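PDB 1YT8: thiosulfate sulfurtransferase from Pseudomonas aeruginosa, which probably transfers sulfur from thiosulfate to cyanide, using a chain built from repeated rhodanese-like domains. Local coordinates for residues A[173-178]-A[331-336]; A[168-173]-A[238-243]; A[286-291]-A[325-330]. One frame throughout, in Å; residues are numbered along the deposited sequence.

Contact 1 (A[173-178]-A[331-336]); sequences ELVLRV and DGVRAN
Arg334 reaches across to Glu173 and Leu176 at a buried interface between two rhodanese-like domains, where the first turn of helix 334-344 meets residues 173-178, which lead into helix 174-181. Its CB already points to the facing segment. CG passes the Leu176 methyl CD2 at 4.1 Å, and CD lies against Glu173 OE2. A bend at chi3 (-73°) then swings the guanidinium between two carboxylates. NE donates to Asp331 OD1 (2.7 Å), and NH2 donates to the same oxygen; both come from one face of the carboxylate, well out of its plane. NH1 turns the other way and gives a nearly straight bond to the syn lone pair of Glu173 OE2 (2.8 Å, 166° at the hydrogen). The carboxylate of Glu173 stands almost perpendicular to this guanidinium, at 82°, while Leu176 CD2 lies over one guanidinium face.

Each acid has further work. Glu173 OE1 accepts NE and NH2 of Arg177, so the four charged groups form a network. The like charges of Arg177 NH2 and Arg334 NH1 come within 3.6 Å, probably offset by the Glu173 carboxylate, which both arginines bind; Glu293 adds a further acidic partner for NH1. Asp331 OD2 accepts Val333 N, an Asx turn, and Arg334 N, which extends it to an Asx motif at the start of helix 334-344, Val333 being the N-cap residue. Beside the charged groups, Val333 CG2 meets Leu176 CD1 at 3.9 Å, while CG1 wedges between Val175 CG1 (3.7 Å) and the backbone of Leu176.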
ATOM      1  N   GLU A 173       9.277  -1.564 -14.001  1.00 14.98           N
ATOM      2  CA  GLU A 173       9.633  -2.321 -15.198  1.00 13.77           C
ATOM      3  C   GLU A 173       9.864  -1.440 -16.432  1.00 13.74           C
ATOM      4  O   GLU A 173      10.471  -1.878 -17.404  1.00 12.72           O
ATOM      5  CB  GLU A 173       8.528  -3.334 -15.533  1.00 15.52           C
ATOM      6  CG  GLU A 173       8.152  -4.316 -14.422  1.00 17.35           C
ATOM      7  CD  GLU A 173       9.255  -5.314 -14.094  1.00 17.21           C
ATOM      8  OE1 GLU A 173      10.063  -5.633 -14.993  1.00 16.83           O
ATOM      9  OE2 GLU A 173       9.299  -5.795 -12.942  1.00 16.63           O
ATOM     10  N   LEU A 174       9.384  -0.201 -16.394  1.00 13.44           N
ATOM     11  CA  LEU A 174       9.508   0.700 -17.540  1.00 13.05           C
ATOM     12  C   LEU A 174      10.891   0.833 -18.175  1.00 12.85           C
ATOM     13  O   LEU A 174      11.054   0.565 -19.368  1.00 14.72           O
ATOM     14  CB  LEU A 174       8.960   2.084 -17.171  1.00 13.77           C
ATOM     15  CG  LEU A 174       7.431   2.117 -16.998  1.00 10.86           C
ATOM     16  CD1 LEU A 174       7.018   3.423 -16.351  1.00 13.37           C
ATOM     17  CD2 LEU A 174       6.750   1.956 -18.359  1.00  9.31           C
ATOM     18  N   VAL A 175      11.888   1.240 -17.399  1.00 12.08           N
ATOM     19  CA  VAL A 175      13.232   1.400 -17.945  1.00 12.30           C
ATOM     20  C   VAL A 175      13.817   0.067 -18.411  1.00 12.49           C
ATOM     21  O   VAL A 175      14.583   0.014 -19.376  1.00 15.99           O
ATOM     22  CB  VAL A 175      14.165   2.053 -16.899  1.00 12.48           C
ATOM     23  CG1 VAL A 175      15.589   2.146 -17.435  1.00 14.46           C
ATOM     24  CG2 VAL A 175      13.644   3.444 -16.562  1.00 12.53           C
ATOM     25  N   LEU A 176      13.436  -1.014 -17.740  1.00 12.49           N
ATOM     26  CA  LEU A 176      13.935  -2.342 -18.088  1.00 13.71           C
ATOM     27  C   LEU A 176      13.329  -2.950 -19.358  1.00 15.47           C
ATOM     28  O   LEU A 176      14.031  -3.613 -20.122  1.00 17.41           O
ATOM     29  CB  LEU A 176      13.696  -3.312 -16.926  1.00 14.38           C
ATOM     30  CG  LEU A 176      14.133  -4.776 -17.104  1.00 15.49           C
ATOM     31  CD1 LEU A 176      15.652  -4.865 -17.168  1.00 12.78           C
ATOM     32  CD2 LEU A 176      13.618  -5.611 -15.937  1.00 13.65           C
ATOM     33  N   ARG A 177      12.039  -2.721 -19.587  1.00 14.97           N
ATOM     34  CA  ARG A 177      11.355  -3.318 -20.737  1.00 16.23           C
ATOM     35  C   ARG A 177      11.131  -2.454 -21.975  1.00 15.62           C
ATOM     36  O   ARG A 177      10.849  -2.991 -23.046  1.00 15.78           O
ATOM     37  CB  ARG A 177       9.985  -3.837 -20.296  1.00 17.25           C
ATOM     38  CG  ARG A 177       9.965  -4.512 -18.936  1.00 18.97           C
ATOM     39  CD  ARG A 177      10.491  -5.928 -18.984  1.00 17.86           C
ATOM     40  NE  ARG A 177      10.545  -6.503 -17.643  1.00 17.67           N
ATOM     41  CZ  ARG A 177      10.910  -7.752 -17.375  1.00 19.48           C
ATOM     42  NH1 ARG A 177      11.251  -8.571 -18.362  1.00 18.40           N
ATOM     43  NH2 ARG A 177      10.951  -8.177 -16.118  1.00 16.46           N
ATOM     44  N   VAL A 178      11.255  -1.137 -21.842  1.00 14.22           N
ATOM     45  CA  VAL A 178      10.973  -0.234 -22.959  1.00 15.39           C
ATOM     46  C   VAL A 178      11.688  -0.478 -24.287  1.00 17.34           C
ATOM     47  O   VAL A 178      11.091  -0.300 -25.352  1.00 16.94           O
ATOM     48  CB  VAL A 178      11.176   1.255 -22.548  1.00 14.76           C
ATOM     49  CG1 VAL A 178      12.648   1.559 -22.348  1.00 13.55           C
ATOM     50  CG2 VAL A 178      10.566   2.173 -23.607  1.00 17.07           C
ATOM     51  N   ASP A 331      18.469  -7.680 -12.032  1.00 18.65           N
ATOM     52  CA  ASP A 331      18.633  -7.132 -13.375  1.00 18.24           C
ATOM     53  C   ASP A 331      19.479  -5.867 -13.455  1.00 17.30           C
ATOM     54  O   ASP A 331      19.934  -5.493 -14.535  1.00 19.49           O
ATOM     55  CB  ASP A 331      17.255  -6.834 -13.963  1.00 18.74           C
ATOM     56  CG  ASP A 331      16.412  -5.974 -13.042  1.00 19.28           C
ATOM     57  OD1 ASP A 331      15.816  -6.532 -12.093  1.00 19.91           O
ATOM     58  OD2 ASP A 331      16.362  -4.742 -13.252  1.00 18.22           O
ATOM     59  N   GLY A 332      19.665  -5.194 -12.325  1.00 17.65           N
ATOM     60  CA  GLY A 332      20.459  -3.977 -12.319  1.00 15.92           C
ATOM     61  C   GLY A 332      19.726  -2.725 -12.777  1.00 16.16           C
ATOM     62  O   GLY A 332      20.351  -1.688 -12.991  1.00 17.69           O
ATOM     63  N   VAL A 333      18.407  -2.807 -12.924  1.00 16.30           N
ATOM     64  CA  VAL A 333      17.619  -1.656 -13.357  1.00 15.23           C
ATOM     65  C   VAL A 333      16.514  -1.272 -12.373  1.00 14.11           C
ATOM     66  O   VAL A 333      16.452  -0.137 -11.906  1.00 14.74           O
ATOM     67  CB  VAL A 333      16.943  -1.913 -14.729  1.00 15.68           C
ATOM     68  CG1 VAL A 333      16.038  -0.734 -15.096  1.00 16.16           C
ATOM     69  CG2 VAL A 333      17.998  -2.113 -15.810  1.00 18.04           C
ATOM     70  N   ARG A 334      15.643  -2.226 -12.069  1.00 13.52           N
ATOM     71  CA  ARG A 334      14.502  -1.990 -11.189  1.00 13.92           C
ATOM     72  C   ARG A 334      14.807  -1.416  -9.813  1.00 14.50           C
ATOM     73  O   ARG A 334      14.186  -0.435  -9.398  1.00 13.91           O
ATOM     74  CB  ARG A 334      13.687  -3.277 -11.070  1.00 12.29           C
ATOM     75  CG  ARG A 334      13.054  -3.670 -12.398  1.00 14.49           C
ATOM     76  CD  ARG A 334      12.252  -4.949 -12.306  1.00 15.59           C
ATOM     77  NE  ARG A 334      13.112  -6.122 -12.188  1.00 16.16           N
ATOM     78  CZ  ARG A 334      12.684  -7.374 -12.309  1.00 18.45           C
ATOM     79  NH1 ARG A 334      11.403  -7.619 -12.551  1.00 15.98           N
ATOM     80  NH2 ARG A 334      13.542  -8.379 -12.198  1.00 17.53           N
ATOM     81  N   ALA A 335      15.754  -2.020  -9.105  1.00 13.85           N
ATOM     82  CA  ALA A 335      16.121  -1.530  -7.785  1.00 14.73           C
ATOM     83  C   ALA A 335      16.755  -0.138  -7.893  1.00 13.19           C
ATOM     84  O   ALA A 335      16.433   0.754  -7.113  1.00 11.54           O
ATOM     85  CB  ALA A 335      17.084  -2.508  -7.109  1.00 14.55           C
ATOM     86  N   ASN A 336      17.646   0.054  -8.865  1.00 12.92           N
ATOM     87  CA  ASN A 336      18.287   1.355  -9.038  1.00 12.87           C
ATOM     88  C   ASN A 336      17.276   2.465  -9.309  1.00 12.96           C
ATOM     89  O   ASN A 336      17.360   3.539  -8.710  1.00 12.81           O
ATOM     90  CB  ASN A 336      19.311   1.332 -10.189  1.00 12.79           C
ATOM     91  CG  ASN A 336      20.638   0.708  -9.786  1.00 16.37           C
ATOM     92  OD1 ASN A 336      21.156   0.959  -8.695  1.00 14.63           O
ATOM     93  ND2 ASN A 336      21.208  -0.095 -10.683  1.00 16.85           N
TER

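Contact 2 (A[168-173]-A[238-243]); sequences SVPGAE and RRFGAI
Ser168 and Arg239 form a single backbone bridge between two segments of the chain running roughly the same way: Ser168 N donates to Arg238 O (2.9 Å, 170° at the hydrogen), and Phe240 N returns a longer bond to Ser168 O (3.3 Å). Ser168 N and O thus engage Arg238 and Phe240, the residues on either side of Arg239, which is the pattern of a parallel bridge, although it extends no further.

Phe240 supplies most of the side-chain contact. With CG set between its backbone N and carbonyl carbon (chi1 64°), the ring folds back along the loop of residues 168-173 and presents an edge to it. Ser168 O lies 3.3 Å from CD2 at that edge, close to the ring plane. Pro170 CD follows at 3.7 Å from CE2, the pyrrolidine crossing the aromatic side chain at about a right angle. Glu173 CG reaches CE2 more loosely (4.2 Å) while its carboxylate is directed to Arg177 and Arg334. Nearer the root of the side chain, Val169 CG2 packs on Phe240 CB at 4.3 Å. Arg239 CG sits over one face of the ring, offset toward its rim, and its guanidinium makes a cation-pi contact with Phe155.

Strand 167-168 is the outermost strand of a five-stranded parallel rhodanese sheet, and the bridge ties the linker that leads into helix 245-262 to it; helix 155-160 touches Ser168 through Phe155 and Tyr158, while Phe240 also rests on Arg177 of helix 174-181.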
ATOM      1  N   SER A 168       0.486  -3.533 -20.280  1.00 13.10           N
ATOM      2  CA  SER A 168       0.836  -3.480 -18.868  1.00 12.50           C
ATOM      3  C   SER A 168       2.345  -3.526 -18.632  1.00 13.00           C
ATOM      4  O   SER A 168       3.016  -4.494 -18.999  1.00 13.48           O
ATOM      5  CB  SER A 168       0.170  -4.633 -18.117  1.00 11.71           C
ATOM      6  OG  SER A 168       0.623  -4.688 -16.774  1.00 15.74           O
ATOM      7  N   VAL A 169       2.876  -2.466 -18.030  1.00 11.75           N
ATOM      8  CA  VAL A 169       4.297  -2.382 -17.711  1.00 11.01           C
ATOM      9  C   VAL A 169       4.419  -1.627 -16.387  1.00 12.77           C
ATOM     10  O   VAL A 169       4.673  -0.417 -16.371  1.00 14.43           O
ATOM     11  CB  VAL A 169       5.100  -1.621 -18.799  1.00 11.87           C
ATOM     12  CG1 VAL A 169       6.598  -1.738 -18.513  1.00 11.89           C
ATOM     13  CG2 VAL A 169       4.780  -2.171 -20.181  1.00 12.57           C
ATOM     14  N   PRO A 170       4.229  -2.333 -15.258  1.00 12.91           N
ATOM     15  CA  PRO A 170       4.315  -1.736 -13.922  1.00 15.59           C
ATOM     16  C   PRO A 170       5.520  -0.811 -13.767  1.00 15.23           C
ATOM     17  O   PRO A 170       6.609  -1.101 -14.263  1.00 18.09           O
ATOM     18  CB  PRO A 170       4.380  -2.955 -13.008  1.00 14.65           C
ATOM     19  CG  PRO A 170       3.514  -3.940 -13.730  1.00 16.02           C
ATOM     20  CD  PRO A 170       3.993  -3.784 -15.162  1.00 14.65           C
ATOM     21  N   GLY A 171       5.295   0.298 -13.070  1.00 15.79           N
ATOM     22  CA  GLY A 171       6.309   1.317 -12.845  1.00 16.39           C
ATOM     23  C   GLY A 171       7.796   1.009 -12.909  1.00 15.84           C
ATOM     24  O   GLY A 171       8.515   1.593 -13.723  1.00 14.23           O
ATOM     25  N   ALA A 172       8.271   0.115 -12.048  1.00 14.86           N
ATOM     26  CA  ALA A 172       9.695  -0.206 -12.024  1.00 14.76           C
ATOM     27  C   ALA A 172      10.192  -0.954 -13.257  1.00 12.85           C
ATOM     28  O   ALA A 172      11.389  -0.967 -13.531  1.00 14.98           O
ATOM     29  CB  ALA A 172      10.031  -0.996 -10.765  1.00 13.95           C
ATOM     30  N   GLU A 173       9.277  -1.564 -14.001  1.00 14.98           N
ATOM     31  CA  GLU A 173       9.633  -2.321 -15.198  1.00 13.77           C
ATOM     32  C   GLU A 173       9.864  -1.440 -16.432  1.00 13.74           C
ATOM     33  O   GLU A 173      10.471  -1.878 -17.404  1.00 12.72           O
ATOM     34  CB  GLU A 173       8.528  -3.334 -15.533  1.00 15.52           C
ATOM     35  CG  GLU A 173       8.152  -4.316 -14.422  1.00 17.35           C
ATOM     36  CD  GLU A 173       9.255  -5.314 -14.094  1.00 17.21           C
ATOM     37  OE1 GLU A 173      10.063  -5.633 -14.993  1.00 16.83           O
ATOM     38  OE2 GLU A 173       9.299  -5.795 -12.942  1.00 16.63           O
ATOM     39  N   ARG A 238      -2.481  -7.510 -22.584  1.00 15.72           N
ATOM     40  CA  ARG A 238      -1.208  -7.160 -23.214  1.00 14.78           C
ATOM     41  C   ARG A 238      -0.211  -6.866 -22.104  1.00 15.31           C
ATOM     42  O   ARG A 238      -0.505  -6.111 -21.175  1.00 13.93           O
ATOM     43  CB  ARG A 238      -1.364  -5.933 -24.110  1.00 14.72           C
ATOM     44  CG  ARG A 238      -2.554  -6.016 -25.045  1.00 13.93           C
ATOM     45  CD  ARG A 238      -2.499  -4.929 -26.106  1.00 15.35           C
ATOM     46  NE  ARG A 238      -3.793  -4.768 -26.759  1.00 17.33           N
ATOM     47  CZ  ARG A 238      -4.807  -4.080 -26.244  1.00 20.06           C
ATOM     48  NH1 ARG A 238      -4.676  -3.477 -25.070  1.00 16.39           N
ATOM     49  NH2 ARG A 238      -5.959  -4.003 -26.901  1.00 20.19           N
ATOM     50  N   ARG A 239       0.972  -7.456 -22.201  1.00 15.63           N
ATOM     51  CA  ARG A 239       1.977  -7.265 -21.172  1.00 17.04           C
ATOM     52  C   ARG A 239       3.400  -7.343 -21.713  1.00 16.92           C
ATOM     53  O   ARG A 239       3.638  -7.876 -22.798  1.00 18.64           O
ATOM     54  CB  ARG A 239       1.755  -8.312 -20.067  1.00 20.89           C
ATOM     55  CG  ARG A 239       2.904  -8.468 -19.091  1.00 26.63           C
ATOM     56  CD  ARG A 239       2.424  -8.713 -17.663  1.00 31.35           C
ATOM     57  NE  ARG A 239       1.472  -9.813 -17.542  1.00 32.75           N
ATOM     58  CZ  ARG A 239       1.056 -10.307 -16.377  1.00 33.17           C
ATOM     59  NH1 ARG A 239       1.513  -9.798 -15.237  1.00 31.76           N
ATOM     60  NH2 ARG A 239       0.181 -11.305 -16.348  1.00 31.28           N
ATOM     61  N   PHE A 240       4.340  -6.789 -20.954  1.00 16.98           N
ATOM     62  CA  PHE A 240       5.743  -6.810 -21.335  1.00 18.11           C
ATOM     63  C   PHE A 240       6.209  -8.262 -21.378  1.00 18.67           C
ATOM     64  O   PHE A 240       5.557  -9.153 -20.827  1.00 17.64           O
ATOM     65  CB  PHE A 240       6.576  -6.028 -20.311  1.00 19.37           C
ATOM     66  CG  PHE A 240       6.576  -6.640 -18.935  1.00 20.24           C
ATOM     67  CD1 PHE A 240       7.434  -7.692 -18.622  1.00 20.79           C
ATOM     68  CD2 PHE A 240       5.696  -6.180 -17.957  1.00 20.36           C
ATOM     69  CE1 PHE A 240       7.415  -8.279 -17.357  1.00 21.51           C
ATOM     70  CE2 PHE A 240       5.667  -6.758 -16.689  1.00 20.44           C
ATOM     71  CZ  PHE A 240       6.526  -7.810 -16.386  1.00 22.96           C
ATOM     72  N   GLY A 241       7.345  -8.492 -22.023  1.00 19.48           N
ATOM     73  CA  GLY A 241       7.872  -9.839 -22.105  1.00 20.94           C
ATOM     74  C   GLY A 241       9.295  -9.903 -21.590  1.00 22.25           C
ATOM     75  O   GLY A 241       9.829  -8.912 -21.079  1.00 22.04           O
ATOM     76  N   ALA A 242       9.902 -11.076 -21.712  1.00 22.93           N
ATOM     77  CA  ALA A 242      11.279 -11.273 -21.285  1.00 25.27           C
ATOM     78  C   ALA A 242      12.146 -10.446 -22.224  1.00 26.21           C
ATOM     79  O   ALA A 242      11.790 -10.239 -23.387  1.00 27.17           O
ATOM     80  CB  ALA A 242      11.649 -12.748 -21.382  1.00 24.59           C
ATOM     81  N   ILE A 243      13.278  -9.968 -21.727  1.00 26.85           N
ATOM     82  CA  ILE A 243      14.168  -9.157 -22.547  1.00 29.17           C
ATOM     83  C   ILE A 243      15.498  -9.856 -22.785  1.00 29.47           C
ATOM     84  O   ILE A 243      15.822 -10.837 -22.112  1.00 29.87           O
ATOM     85  CB  ILE A 243      14.447  -7.796 -21.883  1.00 29.12           C
ATOM     86  CG1 ILE A 243      15.185  -8.004 -20.559  1.00 30.35           C
ATOM     87  CG2 ILE A 243      13.132  -7.060 -21.639  1.00 29.05           C
ATOM     88  CD1 ILE A 243      15.693  -6.723 -19.939  1.00 31.38           C
TER

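Contact 3 (A[286-291]-A[325-330]); sequences LDVRTP and LVLVDD
Arg289 meets Asp330 at about a right angle, guanidinium and carboxylate planes 87° apart; in their salt bridge NH1 reaches OD2 (3.0 Å) from above the carboxylate plane. Against Asp287 the same guanidinium is gripped side-on: NE donates to the syn lone pair of OD1 (2.9 Å, 167° at the hydrogen), and NH2 to OD2 (2.8 Å). The bend at chi3 (-60°) turns the group back over its own loop to make this possible, and Gly297 O takes a further bond from NH2. Asp287 OD1 also accepts Arg289 N, closing an Asx turn.

These charges sit at the C-terminal ends of two adjacent parallel strands, 283-287 and 324-328, in the central part of the rhodanese alpha/beta sheet. Leu286 N donates to Val326 O, Leu286 O accepts Val328 N, and Val288 N continues to Val328 O. On the face carrying Leu286 and Leu327 the leucines are inclined to each other, CB of Leu286 touching CD2 of Leu327 at 3.9 Å. Val288 comes in nearly perpendicular to Leu327, its CG1 meeting CD1 at 4.1 Å, and Leu310 of helix 307-312 packs on all three.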
ATOM      1  N   LEU A 286      13.741  -4.986   0.858  1.00 16.12           N
ATOM      2  CA  LEU A 286      12.650  -5.094  -0.115  1.00 15.87           C
ATOM      3  C   LEU A 286      13.016  -5.547  -1.535  1.00 14.04           C
ATOM      4  O   LEU A 286      13.951  -5.030  -2.136  1.00 15.49           O
ATOM      5  CB  LEU A 286      11.947  -3.742  -0.194  1.00 15.34           C
ATOM      6  CG  LEU A 286      11.681  -3.071   1.158  1.00 16.29           C
ATOM      7  CD1 LEU A 286      11.228  -1.639   0.930  1.00 15.03           C
ATOM      8  CD2 LEU A 286      10.638  -3.855   1.936  1.00 15.37           C
ATOM      9  N   ASP A 287      12.240  -6.496  -2.062  1.00 14.67           N
ATOM     10  CA  ASP A 287      12.426  -7.057  -3.408  1.00 13.64           C
ATOM     11  C   ASP A 287      11.458  -6.340  -4.364  1.00 13.10           C
ATOM     12  O   ASP A 287      10.242  -6.504  -4.252  1.00 12.30           O
ATOM     13  CB  ASP A 287      12.104  -8.559  -3.378  1.00 14.39           C
ATOM     14  CG  ASP A 287      12.520  -9.288  -4.650  1.00 18.09           C
ATOM     15  OD1 ASP A 287      12.253  -8.784  -5.763  1.00 16.64           O
ATOM     16  OD2 ASP A 287      13.102 -10.390  -4.532  1.00 17.79           O
ATOM     17  N   VAL A 288      11.996  -5.561  -5.302  1.00 13.20           N
ATOM     18  CA  VAL A 288      11.162  -4.797  -6.235  1.00 12.63           C
ATOM     19  C   VAL A 288      10.759  -5.476  -7.551  1.00 13.50           C
ATOM     20  O   VAL A 288      10.171  -4.836  -8.434  1.00 14.20           O
ATOM     21  CB  VAL A 288      11.830  -3.439  -6.572  1.00 10.96           C
ATOM     22  CG1 VAL A 288      12.003  -2.613  -5.299  1.00 10.86           C
ATOM     23  CG2 VAL A 288      13.180  -3.660  -7.254  1.00 14.38           C
ATOM     24  N   ARG A 289      11.061  -6.762  -7.688  1.00 13.25           N
ATOM     25  CA  ARG A 289      10.708  -7.495  -8.903  1.00 14.10           C
ATOM     26  C   ARG A 289       9.221  -7.861  -8.877  1.00 13.65           C
ATOM     27  O   ARG A 289       8.508  -7.510  -7.935  1.00 13.52           O
ATOM     28  CB  ARG A 289      11.557  -8.765  -9.008  1.00 15.36           C
ATOM     29  CG  ARG A 289      13.057  -8.514  -8.968  1.00 16.01           C
ATOM     30  CD  ARG A 289      13.809  -9.831  -8.885  1.00 15.52           C
ATOM     31  NE  ARG A 289      13.437 -10.560  -7.676  1.00 17.23           N
ATOM     32  CZ  ARG A 289      13.559 -11.872  -7.525  1.00 18.63           C
ATOM     33  NH1 ARG A 289      14.050 -12.613  -8.512  1.00 17.94           N
ATOM     34  NH2 ARG A 289      13.172 -12.445  -6.393  1.00 19.17           N
ATOM     35  N   THR A 290       8.753  -8.556  -9.912  1.00 12.50           N
ATOM     36  CA  THR A 290       7.348  -8.964  -9.981  1.00 13.52           C
ATOM     37  C   THR A 290       7.047 -10.000  -8.901  1.00 14.36           C
ATOM     38  O   THR A 290       7.954 -10.651  -8.384  1.00 15.54           O
ATOM     39  CB  THR A 290       6.995  -9.596 -11.353  1.00 14.38           C
ATOM     40  OG1 THR A 290       7.741 -10.810 -11.533  1.00 17.07           O
ATOM     41  CG2 THR A 290       7.314  -8.627 -12.486  1.00 13.55           C
ATOM     42  N   PRO A 291       5.766 -10.154  -8.531  1.00 15.97           N
ATOM     43  CA  PRO A 291       5.396 -11.133  -7.503  1.00 18.97           C
ATOM     44  C   PRO A 291       5.837 -12.550  -7.887  1.00 19.92           C
ATOM     45  O   PRO A 291       6.300 -13.317  -7.041  1.00 19.85           O
ATOM     46  CB  PRO A 291       3.876 -10.998  -7.437  1.00 18.04           C
ATOM     47  CG  PRO A 291       3.668  -9.535  -7.712  1.00 16.59           C
ATOM     48  CD  PRO A 291       4.611  -9.306  -8.885  1.00 16.81           C
ATOM     49  N   LEU A 325      16.171   1.784   3.810  1.00 14.93           N
ATOM     50  CA  LEU A 325      15.668   0.798   2.847  1.00 15.17           C
ATOM     51  C   LEU A 325      16.783   0.174   1.997  1.00 13.43           C
ATOM     52  O   LEU A 325      17.688   0.868   1.546  1.00 13.34           O
ATOM     53  CB  LEU A 325      14.648   1.437   1.895  1.00 18.45           C
ATOM     54  CG  LEU A 325      13.212   1.706   2.354  1.00 19.43           C
ATOM     55  CD1 LEU A 325      13.191   2.587   3.581  1.00 19.49           C
ATOM     56  CD2 LEU A 325      12.456   2.363   1.211  1.00 22.48           C
ATOM     57  N   VAL A 326      16.708  -1.136   1.782  1.00 15.46           N
ATOM     58  CA  VAL A 326      17.688  -1.846   0.956  1.00 14.81           C
ATOM     59  C   VAL A 326      16.892  -2.566  -0.136  1.00 14.27           C
ATOM     60  O   VAL A 326      16.052  -3.414   0.158  1.00 14.81           O
ATOM     61  CB  VAL A 326      18.484  -2.880   1.771  1.00 13.71           C
ATOM     62  CG1 VAL A 326      19.430  -3.643   0.855  1.00 14.83           C
ATOM     63  CG2 VAL A 326      19.267  -2.180   2.866  1.00 16.30           C
ATOM     64  N   LEU A 327      17.156  -2.230  -1.394  1.00 13.70           N
ATOM     65  CA  LEU A 327      16.402  -2.823  -2.494  1.00 13.73           C
ATOM     66  C   LEU A 327      17.093  -3.945  -3.256  1.00 16.05           C
ATOM     67  O   LEU A 327      18.286  -3.868  -3.572  1.00 15.98           O
ATOM     68  CB  LEU A 327      15.972  -1.725  -3.471  1.00 12.27           C
ATOM     69  CG  LEU A 327      15.223  -0.534  -2.869  1.00 14.07           C
ATOM     70  CD1 LEU A 327      14.621   0.302  -3.998  1.00 12.27           C
ATOM     71  CD2 LEU A 327      14.120  -1.022  -1.920  1.00 14.02           C
ATOM     72  N   VAL A 328      16.305  -4.972  -3.568  1.00 16.22           N
ATOM     73  CA  VAL A 328      16.780  -6.153  -4.280  1.00 15.87           C
ATOM     74  C   VAL A 328      16.161  -6.361  -5.664  1.00 14.56           C
ATOM     75  O   VAL A 328      14.961  -6.185  -5.854  1.00 15.28           O
ATOM     76  CB  VAL A 328      16.479  -7.440  -3.463  1.00 15.59           C
ATOM     77  CG1 VAL A 328      16.974  -8.678  -4.214  1.00 17.85           C
ATOM     78  CG2 VAL A 328      17.121  -7.349  -2.086  1.00 16.50           C
ATOM     79  N   ASP A 329      17.003  -6.723  -6.625  1.00 16.67           N
ATOM     80  CA  ASP A 329      16.559  -7.065  -7.975  1.00 17.88           C
ATOM     81  C   ASP A 329      17.664  -7.932  -8.569  1.00 18.37           C
ATOM     82  O   ASP A 329      18.740  -8.047  -7.983  1.00 19.39           O
ATOM     83  CB  ASP A 329      16.265  -5.825  -8.850  1.00 18.05           C
ATOM     84  CG  ASP A 329      17.506  -5.217  -9.501  1.00 21.01           C
ATOM     85  OD1 ASP A 329      18.539  -5.902  -9.661  1.00 22.34           O
ATOM     86  OD2 ASP A 329      17.426  -4.029  -9.890  1.00 23.17           O
ATOM     87  N   ASP A 330      17.397  -8.558  -9.711  1.00 19.45           N
ATOM     88  CA  ASP A 330      18.385  -9.423 -10.350  1.00 18.57           C
ATOM     89  C   ASP A 330      18.643  -8.974 -11.781  1.00 19.96           C
ATOM     90  O   ASP A 330      19.009  -9.782 -12.635  1.00 20.52           O
ATOM     91  CB  ASP A 330      17.888 -10.873 -10.354  1.00 21.04           C
ATOM     92  CG  ASP A 330      16.509 -11.025 -11.004  1.00 19.78           C
ATOM     93  OD1 ASP A 330      16.033 -10.070 -11.653  1.00 17.76           O
ATOM     94  OD2 ASP A 330      15.901 -12.110 -10.874  1.00 22.27           O
TER

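Overall arrangement
Contacts 1 and 2 share Glu173 and have centres about 10 Å apart; contact 3 lies about 11 Å from contact 1 and 16 Å from contact 2. Thr290, in segment 286-291, touches the other two contacts: its CG2 stands 3.5 Å from Glu173 OE2 and 4.1 Å from Phe240 CZ. Asp329 OD2 of contact 3 probably accepts Ala335 N of contact 1 at 2.7 Å, bracing the turn from strand 324-328 into helix 334-344. By topology this turn matches the one after strand 188-192, where Cys193 to Arg198 bind sulfite. Gln312 completes that pocket from helix 307-312, whose Leu310 packs on contact 3, so the sulfite site also draws on both domains joined by contact 1.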